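Local coordinates for amine Dehydrogenase (Pseudomonas putida, PDB 1JMX), which carries two c-type hemes and, as the heme-bearing subunit of a quinohemoprotein amine dehydrogenase, probably passes on electrons taken from amines, at residues 374-379 with 480-485; 419-424 with 461-466; 269-274 with 388-393; 425-430 with 453-458. One frame throughout, in Å; residues are numbered along the deposited sequence.

Interaction 1 (374-379 with 480-485); sequences FSIARI and HMIVTV
Strands 374-378 and 480-484 run parallel, Phe374 beside His480 through Arg378 beside Thr484, in a largely buried pairing within the fourth domain of the chain. The bonds weave from one strand to the other: Ala377 N donates to Ile482 O at 2.9 Å, and Thr484 N returns to Ala377 O at 2.8 Å. Past the strand proper, Ile379 N still reaches Thr484 O, almost straight along its C=O direction. At the start, water 1 donates to His480 O and also bonds Ser375 OG.

Phe374 and His480 point the same way and form an offset edge-to-face pair, ring planes at 65°. Because CG of Phe374 is anti to the backbone N (chi1 -179°), the ring leans over its neighbour and CE1 sits 3.7 Å above the imidazole plane. The edge of the phenyl ring also meets CD1 of Ile482, 4.0 Å from CE1 of Phe374. His480 NE2 is itself bonded to Asn463 OD1.

This joins the first and last strands of an E-set domain, a parallel pairing like that in many immunoglobulin-like sandwiches. On the other face Ala377 CB packs against Met481 SD (3.9 Å) and Val483; Met481 in turn touches Phe443 and Phe393. Arg378, bent at chi3 (78°), turns back over the strand end and grips one carbonyl side-on: its NE lies 3.0 Å and its NH2 3.1 Å from Val485 O, reached from opposite faces of the carbonyl plane. The same NH2 bonds an acidic side chain of another protein; elsewhere that protein lays an apolar side chain on Ile482.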
loop_
_atom_site.group_PDB
_atom_site.type_symbol
_atom_site.label_atom_id
_atom_site.label_comp_id
_atom_site.label_asym_id
_atom_site.label_seq_id
_atom_site.Cartn_x
_atom_site.Cartn_y
_atom_site.Cartn_z
ATOM N N PHE A 374 11.168 14.780 1.203
ATOM C CA PHE A 374 10.805 13.555 0.495
ATOM C C PHE A 374 9.281 13.492 0.361
ATOM O O PHE A 374 8.552 13.794 1.300
ATOM C CB PHE A 374 11.311 12.314 1.238
ATOM C CG PHE A 374 10.977 11.019 0.543
ATOM C CD1 PHE A 374 11.656 10.639 -0.614
ATOM C CD2 PHE A 374 9.971 10.187 1.028
ATOM C CE1 PHE A 374 11.340 9.453 -1.280
ATOM C CE2 PHE A 374 9.646 8.995 0.370
ATOM C CZ PHE A 374 10.332 8.629 -0.784
ATOM N N SER A 375 8.803 13.119 -0.821
ATOM C CA SER A 375 7.368 13.032 -1.055
ATOM C C SER A 375 7.018 12.060 -2.175
ATOM O O SER A 375 7.874 11.659 -2.961
ATOM C CB SER A 375 6.784 14.418 -1.360
ATOM O OG SER A 375 7.242 14.914 -2.604
ATOM N N ILE A 376 5.743 11.709 -2.254
ATOM C CA ILE A 376 5.259 10.778 -3.262
ATOM C C ILE A 376 4.204 11.411 -4.172
ATOM O O ILE A 376 3.172 11.889 -3.705
ATOM C CB ILE A 376 4.633 9.500 -2.598
ATOM C CG1 ILE A 376 5.683 8.745 -1.779
ATOM C CG2 ILE A 376 3.979 8.596 -3.650
ATOM C CD1 ILE A 376 6.803 8.173 -2.598
ATOM N N ALA A 377 4.492 11.416 -5.470
ATOM C CA ALA A 377 3.572 11.919 -6.486
ATOM C C ALA A 377 3.026 10.661 -7.157
ATOM O O ALA A 377 3.702 9.635 -7.189
ATOM C CB ALA A 377 4.320 12.781 -7.497
ATOM N N ARG A 378 1.803 10.706 -7.668
ATOM C CA ARG A 378 1.245 9.515 -8.300
ATOM C C ARG A 378 0.577 9.808 -9.635
ATOM O O ARG A 378 -0.087 10.824 -9.805
ATOM C CB ARG A 378 0.237 8.829 -7.362
ATOM C CG ARG A 378 0.628 8.855 -5.886
ATOM C CD ARG A 378 -0.377 8.157 -4.983
ATOM N NE ARG A 378 -0.202 6.719 -5.065
ATOM C CZ ARG A 378 0.121 5.926 -4.049
ATOM N NH1 ARG A 378 0.296 6.412 -2.827
ATOM N NH2 ARG A 378 0.338 4.642 -4.286
ATOM N N ILE A 379 0.777 8.922 -10.596
ATOM C CA ILE A 379 0.148 9.081 -11.891
ATOM C C ILE A 379 -1.345 8.862 -11.659
ATOM O O ILE A 379 -1.748 8.318 -10.638
ATOM C CB ILE A 379 0.694 8.063 -12.940
ATOM C CG1 ILE A 379 0.459 6.622 -12.472
ATOM C CG2 ILE A 379 2.180 8.319 -13.205
ATOM C CD1 ILE A 379 1.022 5.563 -13.414
ATOM N N HIS A 480 13.754 15.277 -2.858
ATOM C CA HIS A 480 13.616 13.986 -3.514
ATOM C C HIS A 480 12.150 13.638 -3.679
ATOM O O HIS A 480 11.400 13.585 -2.707
ATOM C CB HIS A 480 14.314 12.894 -2.697
ATOM C CG HIS A 480 14.359 11.557 -3.375
ATOM N ND1 HIS A 480 14.726 10.404 -2.718
ATOM C CD2 HIS A 480 14.107 11.195 -4.654
ATOM C CE1 HIS A 480 14.701 9.389 -3.560
ATOM N NE2 HIS A 480 14.328 9.844 -4.742
ATOM N N MET A 481 11.756 13.391 -4.922
ATOM C CA MET A 481 10.386 13.028 -5.230
ATOM C C MET A 481 10.326 11.781 -6.102
ATOM O O MET A 481 11.112 11.615 -7.031
ATOM C CB MET A 481 9.672 14.182 -5.943
ATOM C CG MET A 481 8.259 13.840 -6.396
ATOM S SD MET A 481 7.476 15.085 -7.418
ATOM C CE MET A 481 8.593 15.139 -8.804
ATOM N N ILE A 482 9.405 10.887 -5.767
ATOM C CA ILE A 482 9.191 9.671 -6.543
ATOM C C ILE A 482 7.761 9.730 -7.080
ATOM O O ILE A 482 6.819 9.987 -6.331
ATOM C CB ILE A 482 9.383 8.389 -5.689
ATOM C CG1 ILE A 482 10.862 8.167 -5.386
ATOM C CG2 ILE A 482 8.817 7.181 -6.409
ATOM C CD1 ILE A 482 11.110 7.051 -4.427
ATOM N N VAL A 483 7.625 9.595 -8.395
ATOM C CA VAL A 483 6.320 9.598 -9.035
ATOM C C VAL A 483 5.997 8.136 -9.274
ATOM O O VAL A 483 6.725 7.453 -9.992
ATOM C CB VAL A 483 6.347 10.320 -10.396
ATOM C CG1 VAL A 483 4.953 10.375 -10.986
ATOM C CG2 VAL A 483 6.916 11.720 -10.245
ATOM N N THR A 484 4.966 7.635 -8.599
ATOM C CA THR A 484 4.558 6.241 -8.764
ATOM C C THR A 484 3.147 5.963 -9.218
ATOM O O THR A 484 2.424 6.855 -9.659
ATOM C CB THR A 484 4.780 5.380 -7.514
ATOM O OG1 THR A 484 4.598 6.152 -6.314
ATOM C CG2 THR A 484 6.098 4.743 -7.595
ATOM N N VAL A 485 2.784 4.691 -9.068
ATOM C CA VAL A 485 1.498 4.149 -9.445
ATOM C C VAL A 485 0.360 4.473 -8.478
ATOM O O VAL A 485 0.573 4.867 -7.332
ATOM C CB VAL A 485 1.618 2.617 -9.628
ATOM C CG1 VAL A 485 2.746 2.304 -10.611
ATOM C CG2 VAL A 485 1.886 1.940 -8.288
HETATM O O HOH W 1 10.065 15.805 -1.971
#

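Interaction 2 (419-424 with 461-466); sequences EPFNER and AGNLKV
Glu419 and Lys465 form an antiparallel hydrogen-bonded pair, with Glu419 N to Lys465 O at 2.9 Å and Lys465 N to Glu419 O at 2.7 Å, and Pro420 opposite Leu464 follows as a non-hydrogen-bonded pair before the chain peels off toward helix 423-427. One more backbone bond, Phe421 N to Asn463 O, holds the departing chain, its donor tilted 31° from the carbonyl plane.

Phe421 points toward strand 462-470 and crosses the side chain of Asn463 obliquely, the ring and amide planes only 20° apart. The amide oxygen meets the root of the ring, with Asn463 OD1 3.7 Å from Phe421 CG, and the edge of the ring lies near Lys465 CB. His480, on the next strand, stacks with the same ring.

Lys465 bends at chi3 (61°), which carries CE to within 3.8 Å of Glu419 OE1. The ammonium stays beyond salt-bridge range, Lys465 NZ lying 4.2 Å from Glu419 OE1.

Asn422, at the N-cap of helix 423-427, uses OD1 to cap Ala425 N, whereas Asn463 OD1 takes a bond from His480 NE2. With both oxygens committed, the amides cannot readily flip, and their nitrogens are left facing each other: Asn422 ND2 is 3.1 Å from Asn463 ND2, two donors that cannot bond each other, which suggests that the cap and the histidine bond decide how the two amides are turned.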
loop_
_atom_site.group_PDB
_atom_site.type_symbol
_atom_site.label_atom_id
_atom_site.label_comp_id
_atom_site.label_asym_id
_atom_site.label_seq_id
_atom_site.Cartn_x
_atom_site.Cartn_y
_atom_site.Cartn_z
ATOM N N GLU A 419 15.408 17.006 -11.987
ATOM C CA GLU A 419 16.569 16.342 -12.567
ATOM C C GLU A 419 16.540 14.882 -12.170
ATOM O O GLU A 419 15.997 14.540 -11.130
ATOM C CB GLU A 419 17.857 16.958 -12.032
ATOM C CG GLU A 419 17.892 18.459 -12.129
ATOM C CD GLU A 419 19.281 19.010 -11.962
ATOM O OE1 GLU A 419 19.943 18.694 -10.936
ATOM O OE2 GLU A 419 19.708 19.759 -12.872
ATOM N N PRO A 420 17.115 13.996 -13.004
ATOM C CA PRO A 420 17.148 12.562 -12.705
ATOM C C PRO A 420 17.813 12.361 -11.353
ATOM O O PRO A 420 18.833 12.994 -11.065
ATOM C CB PRO A 420 18.031 12.010 -13.814
ATOM C CG PRO A 420 17.731 12.920 -14.956
ATOM C CD PRO A 420 17.743 14.269 -14.306
ATOM N N PHE A 421 17.220 11.526 -10.507
ATOM C CA PHE A 421 17.789 11.276 -9.192
ATOM C C PHE A 421 19.021 10.372 -9.276
ATOM O O PHE A 421 19.965 10.519 -8.497
ATOM C CB PHE A 421 16.745 10.649 -8.269
ATOM C CG PHE A 421 17.204 10.513 -6.845
ATOM C CD1 PHE A 421 17.180 11.611 -5.984
ATOM C CD2 PHE A 421 17.655 9.291 -6.361
ATOM C CE1 PHE A 421 17.596 11.494 -4.658
ATOM C CE2 PHE A 421 18.078 9.161 -5.032
ATOM C CZ PHE A 421 18.046 10.266 -4.180
ATOM N N ASN A 422 18.999 9.427 -10.205
ATOM C CA ASN A 422 20.117 8.511 -10.364
ATOM C C ASN A 422 20.392 8.166 -11.820
ATOM O O ASN A 422 19.664 8.592 -12.723
ATOM C CB ASN A 422 19.913 7.237 -9.520
ATOM C CG ASN A 422 18.611 6.510 -9.835
ATOM O OD1 ASN A 422 18.161 6.468 -10.981
ATOM N ND2 ASN A 422 18.001 5.930 -8.811
ATOM N N GLU A 423 21.467 7.414 -12.041
ATOM C CA GLU A 423 21.864 7.006 -13.382
ATOM C C GLU A 423 20.722 6.283 -14.078
ATOM O O GLU A 423 20.502 6.440 -15.281
ATOM C CB GLU A 423 23.098 6.099 -13.316
ATOM N N ARG A 424 19.975 5.516 -13.295
ATOM C CA ARG A 424 18.854 4.759 -13.818
ATOM C C ARG A 424 17.777 5.690 -14.386
ATOM O O ARG A 424 17.237 5.433 -15.460
ATOM C CB ARG A 424 18.306 3.839 -12.724
ATOM N N ALA A 461 6.191 6.857 -14.469
ATOM C CA ALA A 461 6.744 6.921 -13.128
ATOM C C ALA A 461 8.181 7.441 -13.240
ATOM O O ALA A 461 8.759 7.445 -14.328
ATOM C CB ALA A 461 6.722 5.528 -12.485
ATOM N N GLY A 462 8.745 7.895 -12.123
ATOM C CA GLY A 462 10.103 8.403 -12.139
ATOM C C GLY A 462 10.727 8.648 -10.778
ATOM O O GLY A 462 10.030 8.798 -9.777
ATOM N N ASN A 463 12.056 8.648 -10.750
ATOM C CA ASN A 463 12.821 8.890 -9.534
ATOM C C ASN A 463 13.461 10.256 -9.790
ATOM O O ASN A 463 14.444 10.368 -10.526
ATOM C CB ASN A 463 13.879 7.794 -9.367
ATOM C CG ASN A 463 14.385 7.685 -7.957
ATOM O OD1 ASN A 463 14.067 8.511 -7.110
ATOM N ND2 ASN A 463 15.181 6.662 -7.694
ATOM N N LEU A 464 12.866 11.294 -9.209
ATOM C CA LEU A 464 13.305 12.665 -9.427
ATOM C C LEU A 464 13.953 13.453 -8.287
ATOM O O LEU A 464 13.712 13.221 -7.102
ATOM C CB LEU A 464 12.133 13.476 -9.990
ATOM C CG LEU A 464 11.474 12.953 -11.267
ATOM C CD1 LEU A 464 10.340 13.878 -11.667
ATOM C CD2 LEU A 464 12.503 12.844 -12.391
ATOM N N LYS A 465 14.768 14.418 -8.690
ATOM C CA LYS A 465 15.468 15.305 -7.778
ATOM C C LYS A 465 14.823 16.663 -8.004
ATOM O O LYS A 465 14.782 17.157 -9.127
ATOM C CB LYS A 465 16.962 15.346 -8.118
ATOM C CG LYS A 465 17.831 15.898 -7.010
ATOM C CD LYS A 465 19.281 15.431 -7.134
ATOM C CE LYS A 465 19.921 15.881 -8.451
ATOM N NZ LYS A 465 21.413 15.675 -8.444
ATOM N N VAL A 466 14.242 17.210 -6.947
ATOM C CA VAL A 466 13.560 18.496 -7.006
ATOM C C VAL A 466 14.508 19.635 -6.642
ATOM O O VAL A 466 14.917 19.760 -5.490
ATOM C CB VAL A 466 12.342 18.488 -6.059
ATOM C CG1 VAL A 466 11.697 19.858 -5.996
ATOM C CG2 VAL A 466 11.333 17.443 -6.529
#

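Interaction 3 (269-274 with 388-393); sequences HDERGL and KVQGRF
The guanidinium of Arg272 is sandwiched: the His269 ring lies against one face, ND1 3.2 Å above the guanidinium plane, and the amide of Gln390 stacks on the opposite face with planes 11° apart. Its edge meets Glu271 OE1, which takes a nearly straight bond from Arg272 NE (3.0 Å, 174°) as part of a salt bridge, and Lys388 O, to which Arg272 NH2 makes a weak bond. Glu271 OE1 is gripped twice, since Gln390 N also donates to it at 3.0 Å, from above the carboxylate plane and on the face opposite to Arg272 NE.

His269 to Arg272 form a type I turn leading into the last strand of the closed eight-stranded antiparallel barrel, so the contact joins the barrel domain to residues leading into strand 391-400 of the fourth domain. Glu271 CG almost eclipses the backbone N (chi1 -3°) and comes unusually near Val389 CG1, so this part of the side chain is strained or its placement doubtful.

Water 2 links the two segments, donating to Glu271 OE2 (2.6 Å) and to Lys388 O and bonding His269 ND1. Gln390 OE1 in turn accepts weak bonds from Arg392 NE and NH2, which probably helps to hold the amide flat against Arg272, while Arg392 CD rests 3.4 Å from Glu271 O.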
loop_
_atom_site.group_PDB
_atom_site.type_symbol
_atom_site.label_atom_id
_atom_site.label_comp_id
_atom_site.label_asym_id
_atom_site.label_seq_id
_atom_site.Cartn_x
_atom_site.Cartn_y
_atom_site.Cartn_z
ATOM N N HIS A 269 -8.577 15.769 -3.602
ATOM C CA HIS A 269 -7.125 15.709 -3.648
ATOM C C HIS A 269 -6.558 16.149 -2.313
ATOM O O HIS A 269 -6.506 17.348 -2.021
ATOM C CB HIS A 269 -6.628 16.650 -4.740
ATOM C CG HIS A 269 -7.434 16.590 -5.997
ATOM N ND1 HIS A 269 -7.165 15.700 -7.016
ATOM C CD2 HIS A 269 -8.533 17.280 -6.378
ATOM C CE1 HIS A 269 -8.065 15.844 -7.972
ATOM N NE2 HIS A 269 -8.908 16.793 -7.607
ATOM N N ASP A 270 -6.120 15.191 -1.505
ATOM C CA ASP A 270 -5.589 15.551 -0.201
ATOM C C ASP A 270 -4.170 16.089 -0.119
ATOM O O ASP A 270 -3.718 16.433 0.964
ATOM C CB ASP A 270 -5.849 14.469 0.849
ATOM C CG ASP A 270 -5.528 13.090 0.363
ATOM O OD1 ASP A 270 -6.475 12.287 0.249
ATOM O OD2 ASP A 270 -4.339 12.811 0.119
ATOM N N GLU A 271 -3.466 16.154 -1.246
ATOM C CA GLU A 271 -2.120 16.733 -1.262
ATOM C C GLU A 271 -2.297 18.231 -1.471
ATOM O O GLU A 271 -1.371 19.010 -1.288
ATOM C CB GLU A 271 -1.232 16.197 -2.404
ATOM C CG GLU A 271 -1.807 15.110 -3.295
ATOM C CD GLU A 271 -2.812 15.612 -4.313
ATOM O OE1 GLU A 271 -2.426 16.294 -5.284
ATOM O OE2 GLU A 271 -3.996 15.279 -4.154
ATOM N N ARG A 272 -3.492 18.616 -1.903
ATOM C CA ARG A 272 -3.808 20.011 -2.155
ATOM C C ARG A 272 -4.593 20.553 -0.972
ATOM O O ARG A 272 -5.818 20.441 -0.910
ATOM C CB ARG A 272 -4.600 20.116 -3.453
ATOM C CG ARG A 272 -3.967 19.284 -4.542
ATOM C CD ARG A 272 -4.768 19.246 -5.802
ATOM N NE ARG A 272 -4.351 18.115 -6.619
ATOM C CZ ARG A 272 -4.804 17.853 -7.838
ATOM N NH1 ARG A 272 -5.697 18.651 -8.407
ATOM N NH2 ARG A 272 -4.398 16.763 -8.469
ATOM N N GLY A 273 -3.864 21.107 -0.012
ATOM C CA GLY A 273 -4.496 21.646 1.166
ATOM C C GLY A 273 -3.685 22.745 1.806
ATOM O O GLY A 273 -2.645 23.157 1.292
ATOM N N LEU A 274 -4.162 23.217 2.945
ATOM C CA LEU A 274 -3.493 24.275 3.666
ATOM C C LEU A 274 -3.536 24.018 5.166
ATOM O O LEU A 274 -4.472 23.408 5.674
ATOM C CB LEU A 274 -4.147 25.634 3.346
ATOM C CG LEU A 274 -5.664 25.765 3.511
ATOM C CD1 LEU A 274 -6.001 27.019 4.260
ATOM C CD2 LEU A 274 -6.357 25.741 2.171
ATOM N N LYS A 388 -4.630 12.344 -10.325
ATOM C CA LYS A 388 -3.180 12.515 -10.233
ATOM C C LYS A 388 -2.869 13.103 -8.859
ATOM O O LYS A 388 -3.658 13.874 -8.315
ATOM C CB LYS A 388 -2.669 13.479 -11.304
ATOM C CG LYS A 388 -2.998 13.097 -12.720
ATOM C CD LYS A 388 -2.313 14.018 -13.694
ATOM C CE LYS A 388 -2.609 13.642 -15.135
ATOM N NZ LYS A 388 -1.721 14.374 -16.090
ATOM N N VAL A 389 -1.760 12.678 -8.271
ATOM C CA VAL A 389 -1.331 13.189 -6.976
ATOM C C VAL A 389 -0.093 14.041 -7.250
ATOM O O VAL A 389 0.950 13.535 -7.664
ATOM C CB VAL A 389 -1.006 12.048 -5.978
ATOM C CG1 VAL A 389 -0.390 12.607 -4.709
ATOM C CG2 VAL A 389 -2.276 11.272 -5.642
ATOM N N GLN A 390 -0.259 15.352 -7.082
ATOM C CA GLN A 390 0.804 16.318 -7.316
ATOM C C GLN A 390 1.881 16.369 -6.244
ATOM O O GLN A 390 1.664 16.012 -5.084
ATOM C CB GLN A 390 0.228 17.734 -7.383
ATOM C CG GLN A 390 -0.823 18.005 -8.421
ATOM C CD GLN A 390 -1.484 19.357 -8.200
ATOM O OE1 GLN A 390 -1.451 19.908 -7.098
ATOM N NE2 GLN A 390 -2.090 19.893 -9.248
ATOM N N GLY A 391 3.047 16.841 -6.662
ATOM C CA GLY A 391 4.139 17.070 -5.741
ATOM C C GLY A 391 4.014 18.578 -5.543
ATOM O O GLY A 391 3.835 19.312 -6.516
ATOM N N ARG A 392 3.994 19.048 -4.303
ATOM C CA ARG A 392 3.882 20.486 -4.051
ATOM C C ARG A 392 5.023 20.878 -3.148
ATOM O O ARG A 392 5.165 20.342 -2.049
ATOM C CB ARG A 392 2.535 20.819 -3.428
ATOM C CG ARG A 392 1.388 20.644 -4.395
ATOM C CD ARG A 392 0.082 20.965 -3.727
ATOM N NE ARG A 392 -0.924 21.299 -4.721
ATOM C CZ ARG A 392 -1.198 22.537 -5.108
ATOM N NH1 ARG A 392 -0.544 23.565 -4.578
ATOM N NH2 ARG A 392 -2.105 22.741 -6.049
ATOM N N PHE A 393 5.839 21.818 -3.608
ATOM C CA PHE A 393 7.013 22.185 -2.844
ATOM C C PHE A 393 7.173 23.634 -2.474
ATOM O O PHE A 393 6.575 24.521 -3.074
ATOM C CB PHE A 393 8.263 21.709 -3.580
ATOM C CG PHE A 393 8.186 20.287 -4.029
ATOM C CD1 PHE A 393 7.721 19.974 -5.303
ATOM C CD2 PHE A 393 8.548 19.259 -3.175
ATOM C CE1 PHE A 393 7.615 18.649 -5.718
ATOM C CE2 PHE A 393 8.446 17.932 -3.579
ATOM C CZ PHE A 393 7.978 17.627 -4.853
HETATM O O HOH W 2 -5.235 13.846 -5.884
#

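Interaction 4 (425-430 with 453-458); sequences AVEDED and ERKMMT
Arg454 sets the edge of its guanidinium against the end of helix 423-427, where a single nitrogen, NH2, meets both a backbone carbonyl and a carboxylate. Arg454 NH2 donates to Asp428 O at 2.9 Å, coming in 47° above the carbonyl plane rather than on a lone pair. The second bond, from Arg454 NH2 to Asp430 OD1, is shorter (2.8 Å) and makes a salt bridge; the oxygen lies in the guanidinium plane and is approached nearly along its C-O axis, although the two flat groups stand at 89° to each other. A bend at chi3 (71°) brings the guanidinium round to this position.

The remaining nitrogens have other work. Arg454 NE donates to water 3 at 2.9 Å, and that water donates to Asp428 O and accepts from Lys455 N, while Arg454 NH1 bonds Ala461 O. Asp430 OD2 accepts from Asn463 N, so the acid links the arginine to strand 462-470.

Further out, Lys455 lies across Glu427 at about a right angle. Its CE packs 3.3 Å from Glu427 O and 3.4 Å from Glu427 OE2, whereas the ion pair proper is long, with Lys455 NZ 3.9 Å from Glu427 OE2.

The helix end held here is a Schellman motif: Glu429, with positive phi, closes the helix through Asp430 N to Ala425 O (3.1 Å) and Glu429 N to Val426 O (3.3 Å). Glu429 is at once the N-cap of helix 430-433, and the arginine from the loop 453-458 braces this junction between two short helices.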
loop_
_atom_site.group_PDB
_atom_site.type_symbol
_atom_site.label_atom_id
_atom_site.label_comp_id
_atom_site.label_asym_id
_atom_site.label_seq_id
_atom_site.Cartn_x
_atom_site.Cartn_y
_atom_site.Cartn_z
ATOM N N ALA A 425 17.531 6.805 -13.701
ATOM C CA ALA A 425 16.539 7.786 -14.135
ATOM C C ALA A 425 16.957 8.460 -15.439
ATOM O O ALA A 425 16.119 8.796 -16.262
ATOM C CB ALA A 425 16.319 8.824 -13.049
ATOM N N VAL A 426 18.260 8.661 -15.619
ATOM C CA VAL A 426 18.795 9.280 -16.837
ATOM C C VAL A 426 18.566 8.340 -18.027
ATOM O O VAL A 426 18.071 8.753 -19.076
ATOM C CB VAL A 426 20.326 9.563 -16.711
ATOM C CG1 VAL A 426 20.866 10.176 -18.001
ATOM C CG2 VAL A 426 20.606 10.487 -15.541
ATOM N N GLU A 427 18.905 7.070 -17.832
ATOM C CA GLU A 427 18.767 6.033 -18.855
ATOM C C GLU A 427 17.308 5.808 -19.300
ATOM O O GLU A 427 17.039 5.637 -20.491
ATOM C CB GLU A 427 19.381 4.732 -18.317
ATOM C CG GLU A 427 19.870 3.724 -19.372
ATOM C CD GLU A 427 18.905 2.551 -19.597
ATOM O OE1 GLU A 427 18.359 2.006 -18.596
ATOM O OE2 GLU A 427 18.705 2.166 -20.784
ATOM N N ASP A 428 16.371 5.837 -18.353
ATOM C CA ASP A 428 14.949 5.629 -18.659
ATOM C C ASP A 428 14.205 6.895 -19.097
ATOM O O ASP A 428 13.011 6.851 -19.392
ATOM C CB ASP A 428 14.218 5.032 -17.454
ATOM C CG ASP A 428 14.698 3.635 -17.097
ATOM O OD1 ASP A 428 15.210 2.901 -17.979
ATOM O OD2 ASP A 428 14.541 3.264 -15.914
ATOM N N GLU A 429 14.898 8.028 -19.106
ATOM C CA GLU A 429 14.285 9.290 -19.509
ATOM C C GLU A 429 13.086 9.667 -18.635
ATOM O O GLU A 429 12.043 10.081 -19.142
ATOM C CB GLU A 429 13.850 9.218 -20.972
ATOM C CG GLU A 429 14.963 8.839 -21.939
ATOM C CD GLU A 429 14.556 9.054 -23.378
ATOM O OE1 GLU A 429 13.653 8.338 -23.866
ATOM O OE2 GLU A 429 15.132 9.957 -24.022
ATOM N N ASP A 430 13.258 9.538 -17.321
ATOM C CA ASP A 430 12.213 9.855 -16.350
ATOM C C ASP A 430 11.735 11.302 -16.378
ATOM O O ASP A 430 10.543 11.566 -16.259
ATOM C CB ASP A 430 12.689 9.522 -14.934
ATOM C CG ASP A 430 12.677 8.033 -14.640
ATOM O OD1 ASP A 430 12.302 7.230 -15.515
ATOM O OD2 ASP A 430 13.035 7.671 -13.509
ATOM N N GLU A 453 5.389 4.642 -25.560
ATOM C CA GLU A 453 6.605 5.403 -25.877
ATOM C C GLU A 453 7.785 5.092 -24.965
ATOM O O GLU A 453 8.927 5.422 -25.283
ATOM C CB GLU A 453 6.324 6.908 -25.813
ATOM C CG GLU A 453 5.438 7.430 -26.932
ATOM C CD GLU A 453 6.068 7.236 -28.307
ATOM O OE1 GLU A 453 7.086 7.925 -28.596
ATOM O OE2 GLU A 453 5.557 6.388 -29.087
ATOM N N ARG A 454 7.507 4.465 -23.826
ATOM C CA ARG A 454 8.556 4.136 -22.878
ATOM C C ARG A 454 9.107 2.722 -23.042
ATOM O O ARG A 454 8.519 1.896 -23.735
ATOM C CB ARG A 454 8.045 4.321 -21.451
ATOM C CG ARG A 454 7.560 5.714 -21.131
ATOM C CD ARG A 454 7.634 5.985 -19.635
ATOM N NE ARG A 454 9.018 6.111 -19.194
ATOM C CZ ARG A 454 9.396 6.453 -17.967
ATOM N NH1 ARG A 454 8.501 6.703 -17.026
ATOM N NH2 ARG A 454 10.682 6.598 -17.695
ATOM N N LYS A 455 10.257 2.473 -22.413
ATOM C CA LYS A 455 10.897 1.155 -22.422
ATOM C C LYS A 455 9.961 0.206 -21.677
ATOM O O LYS A 455 9.489 0.536 -20.588
ATOM C CB LYS A 455 12.237 1.191 -21.677
ATOM C CG LYS A 455 13.319 2.032 -22.326
ATOM C CD LYS A 455 14.620 1.989 -21.521
ATOM C CE LYS A 455 15.605 3.071 -21.983
ATOM N NZ LYS A 455 15.934 2.967 -23.435
ATOM N N MET A 456 9.682 -0.950 -22.279
ATOM C CA MET A 456 8.789 -1.954 -21.695
ATOM C C MET A 456 7.370 -1.406 -21.520
ATOM O O MET A 456 6.634 -1.853 -20.635
ATOM C CB MET A 456 9.338 -2.420 -20.343
ATOM C CG MET A 456 10.705 -3.066 -20.421
ATOM S SD MET A 456 11.348 -3.478 -18.813
ATOM C CE MET A 456 10.583 -5.078 -18.527
ATOM N N MET A 457 7.015 -0.421 -22.355
ATOM C CA MET A 457 5.713 0.259 -22.344
ATOM C C MET A 457 5.292 0.621 -20.923
ATOM O O MET A 457 4.107 0.641 -20.592
ATOM C CB MET A 457 4.638 -0.598 -23.039
ATOM C CG MET A 457 4.209 -1.850 -22.262
ATOM S SD MET A 457 3.307 -3.058 -23.253
ATOM C CE MET A 457 2.180 -1.961 -24.175
ATOM N N THR A 458 6.278 0.972 -20.107
ATOM C CA THR A 458 6.045 1.298 -18.708
ATOM C C THR A 458 5.267 2.586 -18.411
ATOM O O THR A 458 4.991 3.393 -19.298
ATOM C CB THR A 458 7.374 1.280 -17.910
ATOM O OG1 THR A 458 7.087 1.220 -16.509
ATOM C CG2 THR A 458 8.210 2.520 -18.206
HETATM O O HOH W 3 11.182 4.950 -20.763
#

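Interactions 1, 2 and 4 lie within one domain and are joined in series through strand 462-470: it links the parallel pair of interaction 1 to the antiparallel pair of interaction 2, through His480 with Asn463, and Asn463 N and Ala461 O tie it to Asp430 and Arg454 of interaction 4. Interaction 1 is buried and rests on backbone bonds with apolar packing. The other two are partly buried; interaction 2 still rests on backbone bonds, with polar side chains round them, whereas interaction 4 is carried by a salt bridge, an arginine on a helix end and a water. Interaction 3, a surface contact of mostly stacked polar side chains, reaches between domains and meets interaction 1 where strands 367-378 and 391-400 are neighbours.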